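Local coordinates for protein alpha-galactosidase (PDB 6LCJ) that probably hydrolyses terminal alpha-galactosyl residues from galactosides as a thermostable, hexameric glycosidase with a TIM-barrel domain, at residues R260-G265 with A309-A314. Numbering follows the deposited sequence.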
loop_
_atom_site.group_PDB
_atom_site.type_symbol
_atom_site.label_atom_id
_atom_site.label_comp_id
_atom_site.label_asym_id
_atom_site.label_seq_id
_atom_site.Cartn_x
_atom_site.Cartn_y
_atom_site.Cartn_z
ATOM N N ARG E 260 1.984 26.357 -11.884
ATOM C CA ARG E 260 0.841 25.693 -12.508
ATOM C C ARG E 260 -0.453 26.451 -12.210
ATOM O O ARG E 260 -0.610 27.011 -11.118
ATOM C CB ARG E 260 0.712 24.260 -12.023
ATOM C CG ARG E 260 1.996 23.480 -12.097
ATOM C CD ARG E 260 1.928 22.224 -11.252
ATOM N NE ARG E 260 1.850 22.568 -9.838
ATOM C CZ ARG E 260 2.570 21.983 -8.886
ATOM N NH1 ARG E 260 3.432 21.017 -9.202
ATOM N NH2 ARG E 260 2.431 22.370 -7.617
ATOM N N PRO E 261 -1.377 26.495 -13.166
ATOM C CA PRO E 261 -2.670 27.147 -12.922
ATOM C C PRO E 261 -3.421 26.494 -11.775
ATOM O O PRO E 261 -3.503 25.270 -11.679
ATOM C CB PRO E 261 -3.412 26.962 -14.250
ATOM C CG PRO E 261 -2.317 26.816 -15.267
ATOM C CD PRO E 261 -1.242 26.046 -14.562
ATOM N N VAL E 262 -3.956 27.328 -10.887
ATOM C CA VAL E 262 -4.803 26.843 -9.810
ATOM C C VAL E 262 -6.128 26.347 -10.379
ATOM O O VAL E 262 -6.750 27.003 -11.223
ATOM C CB VAL E 262 -5.002 27.964 -8.780
ATOM C CG1 VAL E 262 -6.050 27.586 -7.733
ATOM C CG2 VAL E 262 -3.668 28.287 -8.137
ATOM N N ARG E 263 -6.556 25.170 -9.940
ATOM C CA ARG E 263 -7.819 24.614 -10.413
ATOM C C ARG E 263 -8.982 25.330 -9.733
ATOM O O ARG E 263 -8.966 25.550 -8.515
ATOM C CB ARG E 263 -7.855 23.112 -10.145
ATOM C CG ARG E 263 -6.526 22.450 -10.501
ATOM C CD ARG E 263 -6.704 21.119 -11.172
ATOM N NE ARG E 263 -7.059 21.263 -12.583
ATOM C CZ ARG E 263 -6.472 20.595 -13.572
ATOM N NH1 ARG E 263 -5.489 19.741 -13.300
ATOM N NH2 ARG E 263 -6.867 20.782 -14.831
ATOM N N ALA E 264 -9.964 25.749 -10.527
ATOM C CA ALA E 264 -11.127 26.440 -9.982
ATOM C C ALA E 264 -12.407 25.620 -10.121
ATOM O O ALA E 264 -13.500 26.157 -9.949
ATOM C CB ALA E 264 -11.299 27.811 -10.641
ATOM N N GLY E 265 -12.295 24.336 -10.426
ATOM C CA GLY E 265 -13.452 23.471 -10.502
ATOM C C GLY E 265 -13.742 22.876 -11.864
ATOM O O GLY E 265 -12.887 22.860 -12.752
ATOM N N ALA E 309 -12.121 34.553 -7.494
ATOM C CA ALA E 309 -11.269 35.676 -7.143
ATOM C C ALA E 309 -10.650 35.552 -5.753
ATOM O O ALA E 309 -9.781 36.366 -5.401
ATOM C CB ALA E 309 -12.068 36.974 -7.234
ATOM N N ALA E 310 -11.074 34.572 -4.951
ATOM C CA ALA E 310 -10.614 34.448 -3.572
ATOM C C ALA E 310 -9.895 33.131 -3.313
ATOM O O ALA E 310 -9.601 32.812 -2.157
ATOM C CB ALA E 310 -11.782 34.617 -2.598
ATOM N N LEU E 311 -9.580 32.367 -4.345
ATOM C CA LEU E 311 -8.813 31.157 -4.122
ATOM C C LEU E 311 -7.453 31.505 -3.504
ATOM O O LEU E 311 -6.898 32.582 -3.752
ATOM C CB LEU E 311 -8.657 30.390 -5.435
ATOM C CG LEU E 311 -10.007 29.752 -5.813
ATOM C CD1 LEU E 311 -10.054 29.319 -7.275
ATOM C CD2 LEU E 311 -10.388 28.584 -4.873
ATOM N N PRO E 312 -6.897 30.620 -2.665
ATOM C CA PRO E 312 -7.354 29.267 -2.343
ATOM C C PRO E 312 -8.256 29.166 -1.130
ATOM O O PRO E 312 -8.334 28.102 -0.545
ATOM C CB PRO E 312 -6.035 28.524 -2.073
ATOM C CG PRO E 312 -5.050 29.602 -1.642
ATOM C CD PRO E 312 -5.683 30.960 -1.901
ATOM N N GLY E 313 -8.933 30.236 -0.745
ATOM C CA GLY E 313 -9.810 30.152 0.400
ATOM C C GLY E 313 -9.642 31.354 1.288
ATOM O O GLY E 313 -9.427 32.464 0.783
ATOM N N ALA E 314 -9.706 31.145 2.611
ATOM C CA ALA E 314 -9.583 32.253 3.557
ATOM C C ALA E 314 -8.373 33.127 3.254
ATOM O O ALA E 314 -8.426 34.347 3.454
ATOM C CB ALA E 314 -9.497 31.721 4.990
#
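L311 meets V262, R263 and A264 through a single methyl, CD1, which makes the contact a compact example of how one leucine can join a loop of the barrel to a small antiparallel sheet beside it. The closest approach is methyl to methyl, with L311 CD1 lying 3.9 Å from A264 CB. The same carbon is 4.1 Å from A264 CA and equally far from the carbonyl O of R263, so it rests against backbone as well as side chain. V262 adds a looser touch, its CG1 standing 4.4 Å from L311 CD1. The leucine's conformation explains this reach: with CG set opposite the carbonyl carbon and beside the backbone N (chi1 -72°), and chi2 extended at 163°, CD1 is carried out to the facing segment while CD2 is turned off to another side. R263 has its CB pointing away from the loop and takes part through its backbone carbonyl.

Around this patch, polar bonds fix the two backbones separately. A264 pairs with L272 of strand 270-274 and gives its carbonyl to the hydroxyl of Y307, whereas the carbonyl of L311 accepts from R319 on helix 317-331. The bond from G313 N to A310 O (3.0 Å) closes a type VIa turn with L311 and cis P312 at its corners, so the leucine is presented from the turn itself. The contact thus packs the edge strand 263-267 against the loop following barrel strand 298-303. Made of van der Waals contacts, chiefly between apolar groups, and only 117 Å² in extent, it depends on shape and burial, with little directional force of its own to hold the two segments in register.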